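PDB 3RBJ: sortase family protein from Streptococcus agalactiae serogroup V, which probably acts as a pilus-specific class C sortase, a membrane-anchored cysteine transpeptidase that links pilin subunits during pilus assembly. Local coordinates for residues S45-K50 with L181-G186; R76-K81 with T117-G122; I88-N93 with R153-H158; E105-G110 with V129-R134; H189-T194 with R204-G209. The protein carries 6 engineered substitutions. One frame throughout, in Å; residues are numbered along the deposited sequence.

Interaction 1: residues S45-K50 with L181-G186; sequences SIAGAK and LYVIQG
V183 wedges its branched end against one side of the helix, each methyl meeting a different residue: CG2 lies 3.6 Å from CG2 of I46, while CG1 is 4.0 Å from CB of A47. With CG1 of V183 anti to the backbone N (chi1 174°), the two methyls fan out along the helix surface. K50, one turn on from I46, stretches over the loop backbone; its CD is 3.4 Å from the carbonyl O of V183, and its CE rests 4.0 Å from CB of Y182, the two side chains crossing at about a right angle. At the far end of the loop the amide of Q185 bends back toward the helix, but its NE2 stays 4.2 Å from O of A47, too far for a bond. The contact thus sets the last turns of helix 29-51, which precedes the sortase barrel, against the connection between strands 161-173 and 188-196, known in sortases as the beta6/beta7 loop. Further out, the loop is held by polar bonds to its other neighbours: the carbonyl of Y182 accepts from ND1 of H127, and N of G186 donates to OG of S125, a residue that A47 and Q185 also touch.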
# COMPACT_ATOMS: atom_id res chain seq x y z
N SER A 45 14.13 -9.09 2.97
CA SER A 45 14.65 -9.73 1.72
C SER A 45 14.65 -8.76 0.58
O SER A 45 15.61 -8.74 -0.16
CB SER A 45 13.83 -10.94 1.24
OG SER A 45 13.47 -11.83 2.28
N ILE A 46 13.52 -8.02 0.41
CA ILE A 46 13.36 -7.10 -0.72
C ILE A 46 14.35 -5.94 -0.62
O ILE A 46 14.98 -5.57 -1.62
CB ILE A 46 11.90 -6.49 -0.82
CG1 ILE A 46 10.92 -7.52 -1.38
CG2 ILE A 46 11.92 -5.26 -1.73
CD1 ILE A 46 9.47 -7.09 -1.22
N ALA A 47 14.45 -5.35 0.57
CA ALA A 47 15.41 -4.26 0.83
C ALA A 47 16.85 -4.73 0.68
O ALA A 47 17.67 -3.98 0.19
CB ALA A 47 15.18 -3.64 2.24
N GLY A 48 17.12 -5.98 1.04
CA GLY A 48 18.47 -6.53 1.00
C GLY A 48 18.94 -6.87 -0.40
O GLY A 48 20.13 -6.73 -0.72
N ALA A 49 18.01 -7.31 -1.24
CA ALA A 49 18.28 -7.50 -2.68
C ALA A 49 18.59 -6.15 -3.37
O ALA A 49 19.43 -6.06 -4.26
CB ALA A 49 17.10 -8.22 -3.36
N LYS A 50 17.88 -5.11 -2.95
CA LYS A 50 18.06 -3.78 -3.51
C LYS A 50 19.45 -3.23 -3.20
O LYS A 50 20.05 -2.54 -4.01
CB LYS A 50 16.99 -2.82 -2.97
CG LYS A 50 16.61 -1.71 -3.94
CD LYS A 50 17.27 -0.40 -3.57
CE LYS A 50 17.20 0.60 -4.72
NZ LYS A 50 18.19 0.29 -5.79
N LEU A 181 9.83 3.71 -7.50
CA LEU A 181 9.01 2.75 -6.79
C LEU A 181 9.88 1.81 -5.97
O LEU A 181 9.33 1.06 -5.17
CB LEU A 181 8.08 2.02 -7.76
CG LEU A 181 7.11 2.90 -8.59
CD1 LEU A 181 6.26 2.03 -9.46
CD2 LEU A 181 6.21 3.84 -7.70
N TYR A 182 11.20 1.86 -6.12
CA TYR A 182 12.09 0.96 -5.34
C TYR A 182 12.32 1.33 -3.88
O TYR A 182 12.07 2.48 -3.46
CB TYR A 182 13.46 0.80 -6.01
CG TYR A 182 13.45 0.39 -7.45
CD1 TYR A 182 12.55 -0.54 -7.93
CD2 TYR A 182 14.36 0.94 -8.35
CE1 TYR A 182 12.56 -0.94 -9.32
CE2 TYR A 182 14.38 0.55 -9.73
CZ TYR A 182 13.47 -0.40 -10.20
OH TYR A 182 13.50 -0.79 -11.54
N VAL A 183 12.78 0.37 -3.07
CA VAL A 183 13.01 0.68 -1.64
C VAL A 183 14.06 1.79 -1.51
O VAL A 183 15.06 1.79 -2.27
CB VAL A 183 13.53 -0.55 -0.87
CG1 VAL A 183 13.91 -0.19 0.62
CG2 VAL A 183 12.55 -1.78 -1.02
N ILE A 184 13.83 2.74 -0.60
CA ILE A 184 14.91 3.66 -0.21
C ILE A 184 15.42 3.23 1.17
O ILE A 184 14.70 3.29 2.21
CB ILE A 184 14.46 5.13 -0.15
CG1 ILE A 184 13.67 5.52 -1.41
CG2 ILE A 184 15.68 6.09 0.07
CD1 ILE A 184 12.92 6.86 -1.31
N GLN A 185 16.67 2.79 1.16
CA GLN A 185 17.42 2.36 2.32
C GLN A 185 17.29 3.40 3.43
O GLN A 185 17.44 4.58 3.16
CB GLN A 185 18.89 2.14 1.89
CG GLN A 185 19.78 1.40 2.90
CD GLN A 185 19.16 0.05 3.38
OE1 GLN A 185 19.39 -0.38 4.52
NE2 GLN A 185 18.34 -0.57 2.51
N GLY A 186 16.95 2.95 4.65
CA GLY A 186 16.80 3.83 5.82
C GLY A 186 15.44 4.48 6.00
O GLY A 186 15.13 5.05 7.06

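Interaction 2: residues R76-K81 with T117-G122; sequences RMLEVK and TSLPVG
L78 lays its CD1 methyl over L119, 3.8 Å from CB of L119 and almost as near to CD1 and CD2, so that one methyl touches the base and both branches of its partner. The other branch turns to V121, where CD2 of L78 comes 3.9 Å from CG1 of V121. M77 meets L119 tip to tip: its SD is 3.7 Å from CD1 of L119, with CE close behind. The methionine gets there by a folded route, CG sitting between the backbone N and the carbonyl carbon (chi1 86°) and the chain bending again at the next two torsions. P120 is touched more lightly, its CD 4.5 Å from CD1 of L78. Because P120 is the centre of an inverse gamma turn, the chain folds sharply there and presents L119 and V121 together to L78. The interface is apolar and mostly buried. Around it, helix 29-51 supplies A39 against L78, Y42 against L119 and Y40 against V121, while NE of R35 bonds the carbonyl of M77 and OD1 of N43 accepts from N of L119; P120 packs on A128 of strand 126-131, placing this patch between helix 29-51 and the barrel.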
# COMPACT_ATOMS: atom_id res chain seq x y z
N ARG A 76 0.39 -14.10 1.74
CA ARG A 76 -0.53 -14.97 2.41
C ARG A 76 -0.62 -14.67 3.88
O ARG A 76 -1.67 -14.59 4.41
CB ARG A 76 -0.15 -16.42 2.14
CG ARG A 76 -0.92 -17.44 2.86
CD ARG A 76 -2.32 -17.49 2.44
NE ARG A 76 -2.62 -18.81 1.95
CZ ARG A 76 -3.70 -19.51 2.24
NH1 ARG A 76 -4.63 -19.02 3.04
NH2 ARG A 76 -3.86 -20.71 1.72
N MET A 77 0.52 -14.51 4.51
CA MET A 77 0.59 -14.20 5.91
C MET A 77 -0.23 -13.01 6.35
O MET A 77 -0.57 -12.91 7.48
CB MET A 77 2.03 -14.05 6.37
CG MET A 77 2.68 -12.66 6.19
SD MET A 77 2.91 -12.09 4.54
CE MET A 77 4.47 -12.78 4.19
N LEU A 78 -0.54 -12.11 5.46
CA LEU A 78 -1.24 -10.91 5.83
C LEU A 78 -2.74 -10.95 5.52
O LEU A 78 -3.49 -10.07 5.92
CB LEU A 78 -0.57 -9.70 5.17
CG LEU A 78 0.85 -9.20 5.46
CD1 LEU A 78 1.31 -8.13 4.62
CD2 LEU A 78 1.11 -8.87 6.86
N GLU A 79 -3.17 -11.98 4.82
CA GLU A 79 -4.55 -12.06 4.39
C GLU A 79 -5.52 -12.51 5.44
O GLU A 79 -5.34 -13.50 6.05
CB GLU A 79 -4.70 -12.93 3.15
CG GLU A 79 -4.10 -12.39 1.90
CD GLU A 79 -4.11 -13.38 0.79
OE1 GLU A 79 -5.11 -14.08 0.66
OE2 GLU A 79 -3.14 -13.49 0.04
N VAL A 80 -6.54 -11.70 5.60
CA VAL A 80 -7.72 -11.94 6.40
C VAL A 80 -8.96 -11.68 5.55
O VAL A 80 -9.23 -10.58 5.21
CB VAL A 80 -7.76 -11.05 7.57
CG1 VAL A 80 -9.05 -11.22 8.29
CG2 VAL A 80 -6.62 -11.33 8.45
N LYS A 81 -9.68 -12.74 5.20
CA LYS A 81 -10.85 -12.69 4.34
C LYS A 81 -10.50 -12.16 2.99
O LYS A 81 -11.18 -11.32 2.48
CB LYS A 81 -11.95 -11.84 4.94
CG LYS A 81 -12.45 -12.27 6.28
CD LYS A 81 -13.33 -13.49 6.22
CE LYS A 81 -13.00 -14.43 7.31
NZ LYS A 81 -13.91 -15.54 7.40
N THR A 117 7.15 -5.00 -4.29
CA THR A 117 7.36 -3.85 -3.32
C THR A 117 7.04 -4.22 -1.87
O THR A 117 6.36 -5.22 -1.63
CB THR A 117 6.53 -2.59 -3.64
OG1 THR A 117 5.12 -2.92 -3.55
CG2 THR A 117 6.88 -2.06 -5.03
N SER A 118 7.51 -3.45 -0.90
CA SER A 118 7.43 -3.93 0.47
C SER A 118 5.97 -4.22 0.82
O SER A 118 5.09 -3.63 0.24
CB SER A 118 8.06 -2.94 1.47
OG SER A 118 9.39 -2.63 1.10
N LEU A 119 5.75 -5.19 1.71
CA LEU A 119 4.47 -5.46 2.22
C LEU A 119 4.13 -4.26 3.11
O LEU A 119 5.02 -3.68 3.66
CB LEU A 119 4.40 -6.79 2.97
CG LEU A 119 4.36 -7.98 2.01
CD1 LEU A 119 4.52 -9.27 2.81
CD2 LEU A 119 3.10 -8.02 1.13
N PRO A 120 2.84 -3.87 3.17
CA PRO A 120 2.55 -2.56 3.77
C PRO A 120 2.35 -2.57 5.24
O PRO A 120 1.26 -2.14 5.71
CB PRO A 120 1.30 -2.11 3.01
CG PRO A 120 0.60 -3.36 2.80
CD PRO A 120 1.72 -4.31 2.34
N VAL A 121 3.40 -2.99 5.97
CA VAL A 121 3.38 -2.95 7.46
C VAL A 121 4.42 -2.03 8.12
O VAL A 121 4.67 -2.12 9.33
CB VAL A 121 3.46 -4.40 8.09
CG1 VAL A 121 2.24 -5.21 7.69
CG2 VAL A 121 4.73 -5.10 7.66
N GLY A 122 5.04 -1.17 7.31
CA GLY A 122 6.10 -0.27 7.78
C GLY A 122 7.44 -0.91 8.17
O GLY A 122 7.63 -2.13 8.11

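Interaction 3: residues I88-N93 with R153-H158; sequences IIPRIN and RFYIEH
I88 and Y155 form an antiparallel hydrogen-bonded pair: N of I88 donates to O of Y155 at 2.9 Å, and N of Y155 returns a 3.1 Å bond to O of I88, both nearly straight. Two residues on, P90 stands opposite R153, where the next such pair would fall, but its ring nitrogen has no hydrogen to give. Instead CD of P90 packs 3.6 Å from O of R153, and the chain turns into a short 3-10 segment.

Apolar contacts divide between the two faces of the sheet. On the side of I88 and Y155, the proline meets the tyrosine edge-on, CD of P90 lying close to the plane of the Y155 ring and 3.9 Å from its CE2. CD1 of I88 is 4.2 Å from CB of Y155. On the other side, I89 and F154 lie side by side; CG1 of I89, anti to the carbonyl carbon (chi1 -39°), carries CD1 to 3.5 Å from CB of F154, and both residues pack on L192 in the barrel interior.

Here the first strand of the sortase beta-barrel, 85-89, joins strand 153-158 and closes the sheet, continued by backbone bonding between E157 and H86. The chemistry implies a short seam: paired amides fix the register at I88, and the proline ends the backbone pairing, leaving hydrophobic packing to carry the contact past it.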
# COMPACT_ATOMS: atom_id res chain seq x y z
N ILE A 88 -6.98 4.26 4.38
CA ILE A 88 -7.89 5.37 4.73
C ILE A 88 -7.19 6.64 4.24
O ILE A 88 -5.97 6.70 4.28
CB ILE A 88 -8.11 5.39 6.27
CG1 ILE A 88 -8.64 4.03 6.76
CG2 ILE A 88 -9.03 6.58 6.74
CD1 ILE A 88 -7.60 3.10 7.45
N ILE A 89 -7.94 7.61 3.71
CA ILE A 89 -7.37 8.85 3.13
C ILE A 89 -8.38 9.92 3.43
O ILE A 89 -9.24 10.17 2.59
CB ILE A 89 -7.26 8.82 1.54
CG1 ILE A 89 -6.83 7.46 0.97
CG2 ILE A 89 -6.37 9.95 0.99
CD1 ILE A 89 -5.56 7.07 1.34
N PRO A 90 -8.32 10.54 4.64
CA PRO A 90 -9.39 11.50 4.95
C PRO A 90 -9.53 12.63 3.94
O PRO A 90 -10.64 13.02 3.64
CB PRO A 90 -8.98 12.06 6.34
CG PRO A 90 -8.17 10.96 6.95
CD PRO A 90 -7.42 10.32 5.79
N ARG A 91 -8.44 13.18 3.40
CA ARG A 91 -8.56 14.29 2.42
C ARG A 91 -9.63 13.97 1.35
O ARG A 91 -10.40 14.84 0.99
CB ARG A 91 -7.19 14.61 1.76
CG ARG A 91 -7.22 15.46 0.45
CD ARG A 91 -7.51 16.96 0.69
NE ARG A 91 -6.42 17.67 1.39
CZ ARG A 91 -6.57 18.79 2.13
NH1 ARG A 91 -7.75 19.36 2.26
NH2 ARG A 91 -5.53 19.36 2.74
N ILE A 92 -9.65 12.73 0.83
CA ILE A 92 -10.67 12.41 -0.18
C ILE A 92 -11.76 11.42 0.27
O ILE A 92 -12.36 10.73 -0.56
CB ILE A 92 -10.07 11.99 -1.54
CG1 ILE A 92 -9.49 10.58 -1.43
CG2 ILE A 92 -9.05 13.04 -2.05
CD1 ILE A 92 -8.86 10.04 -2.75
N ASN A 93 -12.01 11.35 1.57
CA ASN A 93 -13.09 10.51 2.11
C ASN A 93 -13.10 9.04 1.63
O ASN A 93 -14.18 8.46 1.42
CB ASN A 93 -14.48 11.14 1.81
CG ASN A 93 -14.77 12.41 2.63
OD1 ASN A 93 -15.08 12.35 3.83
ND2 ASN A 93 -14.72 13.57 1.96
N ARG A 153 -2.38 13.36 5.23
CA ARG A 153 -2.06 12.06 5.82
C ARG A 153 -2.94 10.95 5.29
O ARG A 153 -4.09 11.19 4.87
CB ARG A 153 -2.15 12.11 7.35
CG ARG A 153 -1.67 13.42 7.94
CD ARG A 153 -1.16 13.29 9.32
NE ARG A 153 -0.29 14.42 9.57
CZ ARG A 153 -0.15 15.05 10.74
NH1 ARG A 153 0.67 16.10 10.81
NH2 ARG A 153 -0.83 14.66 11.83
N PHE A 154 -2.36 9.75 5.25
CA PHE A 154 -3.08 8.53 4.99
C PHE A 154 -2.65 7.39 5.91
O PHE A 154 -1.53 7.35 6.41
CB PHE A 154 -3.10 8.17 3.50
CG PHE A 154 -1.73 7.89 2.88
CD1 PHE A 154 -1.22 6.61 2.83
CD2 PHE A 154 -0.99 8.92 2.29
CE1 PHE A 154 0.01 6.35 2.22
CE2 PHE A 154 0.24 8.67 1.67
CZ PHE A 154 0.74 7.37 1.65
N TYR A 155 -3.56 6.47 6.16
CA TYR A 155 -3.37 5.44 7.16
C TYR A 155 -3.60 4.10 6.55
O TYR A 155 -4.34 3.96 5.57
CB TYR A 155 -4.31 5.63 8.35
CG TYR A 155 -4.25 7.04 8.85
CD1 TYR A 155 -3.38 7.40 9.87
CD2 TYR A 155 -5.03 8.03 8.26
CE1 TYR A 155 -3.31 8.69 10.30
CE2 TYR A 155 -4.98 9.35 8.70
CZ TYR A 155 -4.10 9.67 9.72
OH TYR A 155 -4.04 10.97 10.12
N ILE A 156 -2.99 3.11 7.17
CA ILE A 156 -3.19 1.76 6.73
C ILE A 156 -3.55 0.94 7.89
O ILE A 156 -2.81 0.95 8.85
CB ILE A 156 -1.90 1.19 6.16
CG1 ILE A 156 -1.66 1.85 4.81
CG2 ILE A 156 -2.04 -0.30 6.06
CD1 ILE A 156 -0.18 2.01 4.39
N GLU A 157 -4.66 0.21 7.80
CA GLU A 157 -5.00 -0.75 8.83
C GLU A 157 -4.67 -2.13 8.36
O GLU A 157 -5.12 -2.55 7.29
CB GLU A 157 -6.47 -0.65 9.19
CG GLU A 157 -6.85 -1.31 10.49
CD GLU A 157 -7.40 -0.31 11.53
OE1 GLU A 157 -8.01 0.72 11.13
OE2 GLU A 157 -7.21 -0.57 12.73
N HIS A 158 -3.83 -2.84 9.11
CA HIS A 158 -3.51 -4.21 8.78
C HIS A 158 -3.66 -5.09 9.99
O HIS A 158 -4.07 -4.62 11.09
CB HIS A 158 -2.11 -4.33 8.11
CG HIS A 158 -0.99 -3.74 8.93
ND1 HIS A 158 -0.47 -4.36 10.05
CD2 HIS A 158 -0.32 -2.57 8.80
CE1 HIS A 158 0.48 -3.61 10.56
NE2 HIS A 158 0.59 -2.52 9.82

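Interaction 4: residues E105-G110 with V129-R134; sequences ENLQRG and VLTAHR
T131 receives the tip of L107, whose CD2 methyl lies 3.5 Å from the threonine's OG1. Turned between the backbone N and the carbonyl carbon (chi1 68°), that hydroxyl is bonded to OG of S102 while the methyl packs against it. The same methyl reaches the backbone of A132, 4.1 Å from its CA. The methyl of A132 lies beside the last residue of the opposing segment, CB 3.9 Å from O of G110. Here strand 126-131, the fourth of the sortase barrel, gives way to the loop that carries H133, predicted to be the active-site proton donor/acceptor, while the short, weakly bonded helix 104-107 and the turn after it cover this end of the strand.

L107 lies over one face of the H133 imidazole in a CH-pi contact, CB 4.1 Å from the ring centroid and displaced toward the rim; CD1 of L107 approaches the ring at CE1, 3.6 Å away. Q108 comes in at the ring edge, with its amide plane turned 68° from that of the imidazole. Its NE2 is 3.1 Å from NE2 of H133, but the angle is too poor for a hydrogen bond. The imidazole NE2 is instead bonded to OE2 of E104, at the start of the same short helix as L107. About 7 Å from the H133 side chain is that of A195, an altered residue at the predicted acyl-thioester position.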
# COMPACT_ATOMS: atom_id res chain seq x y z
N GLU A 105 -9.17 -8.20 -11.55
CA GLU A 105 -10.30 -8.57 -10.67
C GLU A 105 -10.21 -8.08 -9.22
O GLU A 105 -11.23 -8.01 -8.51
CB GLU A 105 -10.49 -10.08 -10.68
CG GLU A 105 -9.19 -10.87 -10.58
CD GLU A 105 -9.43 -12.36 -10.38
OE1 GLU A 105 -10.09 -13.00 -11.25
OE2 GLU A 105 -8.94 -12.87 -9.34
N ASN A 106 -9.00 -7.76 -8.78
CA ASN A 106 -8.78 -7.11 -7.51
C ASN A 106 -8.97 -5.63 -7.69
O ASN A 106 -9.66 -4.99 -6.90
CB ASN A 106 -7.35 -7.30 -7.04
CG ASN A 106 -7.10 -8.66 -6.43
OD1 ASN A 106 -7.97 -9.53 -6.38
ND2 ASN A 106 -5.86 -8.84 -5.96
N LEU A 107 -8.33 -5.07 -8.71
CA LEU A 107 -8.41 -3.65 -8.98
C LEU A 107 -9.86 -3.20 -9.12
O LEU A 107 -10.14 -2.01 -9.09
CB LEU A 107 -7.62 -3.24 -10.23
CG LEU A 107 -6.10 -3.30 -10.18
CD1 LEU A 107 -5.55 -2.54 -11.40
CD2 LEU A 107 -5.51 -2.76 -8.87
N GLN A 108 -10.77 -4.17 -9.22
CA GLN A 108 -12.20 -3.87 -9.39
C GLN A 108 -12.91 -3.62 -8.06
O GLN A 108 -13.90 -2.89 -8.02
CB GLN A 108 -12.92 -4.97 -10.18
CG GLN A 108 -12.48 -5.13 -11.64
CD GLN A 108 -12.63 -3.86 -12.46
OE1 GLN A 108 -13.69 -3.56 -13.01
NE2 GLN A 108 -11.53 -3.11 -12.58
N ARG A 109 -12.40 -4.21 -6.99
CA ARG A 109 -13.02 -4.08 -5.67
C ARG A 109 -12.26 -3.15 -4.71
O ARG A 109 -12.85 -2.65 -3.76
CB ARG A 109 -13.20 -5.44 -4.99
CG ARG A 109 -13.09 -6.63 -5.89
CD ARG A 109 -12.16 -7.61 -5.24
NE ARG A 109 -12.89 -8.61 -4.46
CZ ARG A 109 -12.31 -9.67 -3.91
NH1 ARG A 109 -10.99 -9.86 -4.05
NH2 ARG A 109 -13.05 -10.56 -3.24
N GLY A 110 -10.96 -2.94 -4.95
CA GLY A 110 -10.19 -1.99 -4.19
C GLY A 110 -8.78 -1.70 -4.68
O GLY A 110 -8.52 -1.51 -5.87
N VAL A 129 3.89 -0.16 -2.37
CA VAL A 129 3.19 0.53 -3.45
C VAL A 129 1.81 -0.04 -3.68
O VAL A 129 1.63 -1.27 -3.83
CB VAL A 129 3.92 0.52 -4.80
CG1 VAL A 129 3.18 1.43 -5.76
CG2 VAL A 129 5.43 1.01 -4.65
N LEU A 130 0.81 0.84 -3.72
CA LEU A 130 -0.57 0.43 -3.95
C LEU A 130 -1.16 1.13 -5.16
O LEU A 130 -1.11 2.35 -5.28
CB LEU A 130 -1.42 0.72 -2.71
CG LEU A 130 -0.75 0.46 -1.35
CD1 LEU A 130 -1.57 1.07 -0.23
CD2 LEU A 130 -0.55 -1.03 -1.13
N THR A 131 -1.74 0.34 -6.07
CA THR A 131 -2.35 0.88 -7.28
C THR A 131 -3.87 0.79 -7.22
O THR A 131 -4.43 0.29 -6.24
CB THR A 131 -1.85 0.14 -8.54
OG1 THR A 131 -2.34 -1.21 -8.53
CG2 THR A 131 -0.33 0.13 -8.58
N ALA A 132 -4.53 1.27 -8.26
CA ALA A 132 -5.98 1.24 -8.33
C ALA A 132 -6.43 1.94 -9.61
O ALA A 132 -5.62 2.55 -10.31
CB ALA A 132 -6.58 1.70 -7.01
N HIS A 133 -7.72 1.86 -9.90
CA HIS A 133 -8.28 2.49 -11.09
C HIS A 133 -8.71 3.89 -10.65
O HIS A 133 -9.35 4.05 -9.61
CB HIS A 133 -9.47 1.73 -11.66
CG HIS A 133 -9.10 0.47 -12.39
ND1 HIS A 133 -7.93 0.34 -13.09
CD2 HIS A 133 -9.75 -0.71 -12.52
CE1 HIS A 133 -7.87 -0.86 -13.63
NE2 HIS A 133 -8.96 -1.52 -13.30
N ARG A 134 -8.34 4.89 -11.44
CA ARG A 134 -8.68 6.27 -11.13
C ARG A 134 -10.01 6.67 -11.76
O ARG A 134 -10.08 7.62 -12.54
CB ARG A 134 -7.58 7.22 -11.59
CG ARG A 134 -7.80 7.79 -12.98
CD ARG A 134 -7.16 9.17 -13.12
NE ARG A 134 -7.35 9.98 -11.93
CZ ARG A 134 -6.59 11.02 -11.60
NH1 ARG A 134 -6.84 11.70 -10.49
NH2 ARG A 134 -5.57 11.37 -12.38

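Interaction 5: residues H189-T194 with R204-G209; sequences HVTLLT and RLLVRG
Strands 189-194 and 204-209 run antiparallel, their axes 4.5 Å apart at the closest and 157° between directions, with V190-G209, L192-V207 and T194-L205 as hydrogen-bonded pairs. The T194 end is held firmly, N of L205 donating to O of T194 at 2.7 Å, whereas the bond from N of V190 to O of G209 is weak. O of G209 also takes ND1 of H189 at 2.9 Å, the donor standing above the carbonyl plane. These are the last two strands of the sortase barrel, joined as a hairpin; A195, altered here, follows directly at the predicted acyl-thioester position, about 4 Å from the R204 side chain.

R208 starts extended and bends at chi3 (60°) to fold over the H189 imidazole: its CD is 3.9 Å from the ring centroid in a CH-pi contact, and its guanidinium continues across CE1 with the planes 31° apart. A salt bridge from NH2 of R208 to D168 holds the group there, and E187 bonds NE2 of H189. On the same face, CG of R208 lies 3.4 Å from OG1 of T191, a hydroxyl bonded to H127. On the other face, V190 and L192 point into the barrel against F154 and L130.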
# COMPACT_ATOMS: atom_id res chain seq x y z
N HIS A 189 8.33 4.25 3.49
CA HIS A 189 7.40 5.00 2.64
C HIS A 189 6.24 4.15 2.16
O HIS A 189 6.34 2.92 2.16
CB HIS A 189 8.14 5.48 1.40
CG HIS A 189 9.03 6.66 1.61
ND1 HIS A 189 8.55 7.95 1.74
CD2 HIS A 189 10.38 6.75 1.65
CE1 HIS A 189 9.57 8.78 1.86
NE2 HIS A 189 10.69 8.08 1.80
N VAL A 190 5.14 4.78 1.72
CA VAL A 190 4.16 4.06 0.84
C VAL A 190 3.66 5.00 -0.22
O VAL A 190 3.34 6.15 0.08
CB VAL A 190 2.99 3.37 1.59
CG1 VAL A 190 2.13 4.34 2.31
CG2 VAL A 190 2.15 2.54 0.65
N THR A 191 3.75 4.52 -1.47
CA THR A 191 3.31 5.22 -2.66
C THR A 191 1.87 4.76 -3.13
O THR A 191 1.63 3.57 -3.34
CB THR A 191 4.34 5.00 -3.80
OG1 THR A 191 5.62 5.60 -3.43
CG2 THR A 191 3.83 5.54 -5.16
N LEU A 192 0.95 5.71 -3.27
CA LEU A 192 -0.36 5.50 -3.88
C LEU A 192 -0.24 5.85 -5.40
O LEU A 192 0.24 6.93 -5.80
CB LEU A 192 -1.45 6.33 -3.18
CG LEU A 192 -1.53 6.36 -1.63
CD1 LEU A 192 -2.68 7.26 -1.07
CD2 LEU A 192 -1.58 4.99 -0.92
N LEU A 193 -0.66 4.94 -6.26
CA LEU A 193 -0.35 5.12 -7.66
C LEU A 193 -1.65 5.01 -8.45
O LEU A 193 -2.53 4.25 -8.07
CB LEU A 193 0.70 4.08 -8.12
CG LEU A 193 1.11 3.97 -9.61
CD1 LEU A 193 2.59 3.58 -9.79
CD2 LEU A 193 0.28 3.07 -10.42
N THR A 194 -1.77 5.80 -9.51
CA THR A 194 -2.87 5.70 -10.42
C THR A 194 -2.54 6.39 -11.70
O THR A 194 -1.55 7.11 -11.78
CB THR A 194 -4.21 6.25 -9.84
OG1 THR A 194 -5.27 5.90 -10.73
CG2 THR A 194 -4.16 7.79 -9.64
N ARG A 204 1.71 7.92 -15.03
CA ARG A 204 1.27 7.51 -13.70
C ARG A 204 1.49 8.67 -12.72
O ARG A 204 2.46 9.42 -12.84
CB ARG A 204 2.05 6.27 -13.23
CG ARG A 204 1.90 5.01 -14.12
CD ARG A 204 0.44 4.56 -14.19
NE ARG A 204 0.24 3.45 -15.11
CZ ARG A 204 -0.34 3.57 -16.30
NH1 ARG A 204 -0.80 4.75 -16.70
NH2 ARG A 204 -0.47 2.50 -17.08
N LEU A 205 0.57 8.82 -11.77
CA LEU A 205 0.65 9.77 -10.69
C LEU A 205 1.01 8.95 -9.48
O LEU A 205 0.41 7.91 -9.25
CB LEU A 205 -0.71 10.49 -10.46
CG LEU A 205 -0.99 11.20 -9.10
CD1 LEU A 205 -0.15 12.45 -8.92
CD2 LEU A 205 -2.48 11.62 -8.96
N LEU A 206 1.99 9.42 -8.72
CA LEU A 206 2.48 8.81 -7.51
C LEU A 206 2.31 9.81 -6.37
O LEU A 206 2.80 10.92 -6.45
CB LEU A 206 3.98 8.47 -7.65
CG LEU A 206 4.36 7.31 -8.61
CD1 LEU A 206 3.77 7.56 -9.91
CD2 LEU A 206 5.87 7.13 -8.76
N VAL A 207 1.58 9.42 -5.34
CA VAL A 207 1.43 10.24 -4.18
C VAL A 207 2.18 9.54 -3.02
O VAL A 207 1.75 8.48 -2.53
CB VAL A 207 -0.05 10.43 -3.85
CG1 VAL A 207 -0.21 11.04 -2.51
CG2 VAL A 207 -0.75 11.29 -4.91
N ARG A 208 3.30 10.11 -2.60
CA ARG A 208 4.18 9.37 -1.70
C ARG A 208 4.12 9.83 -0.25
O ARG A 208 4.11 11.03 0.05
CB ARG A 208 5.64 9.36 -2.23
CG ARG A 208 6.51 8.27 -1.60
CD ARG A 208 8.01 8.47 -1.72
NE ARG A 208 8.56 9.70 -1.12
CZ ARG A 208 9.85 10.05 -1.28
NH1 ARG A 208 10.63 9.30 -2.05
NH2 ARG A 208 10.35 11.15 -0.74
N GLY A 209 3.99 8.88 0.67
CA GLY A 209 3.91 9.25 2.13
C GLY A 209 5.15 8.85 2.93
O GLY A 209 5.81 7.93 2.60

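From the N terminus, helix 29-51 enters interaction 1, which closes the longest loop and encloses interactions 2, 3 and 4 along the chain. Interaction 2 ties the segment after that helix to the loop before strand 126-131; its segments alternate with those of interactions 3 and 4, so it crosses both. Interaction 3 joins strand 85-89 to strand 153-158, and interaction 4 lies within the loop it makes. Interaction 5, the final hairpin, opens only after the others have closed. In space, I46 and V183 touch T117 and S118, linking 1 to 2; L181 and I184 rest on the hairpin; F154 packs on V190 and L192; and L130 pairs with T191 and L193, joining 4 to 5 within one sheet.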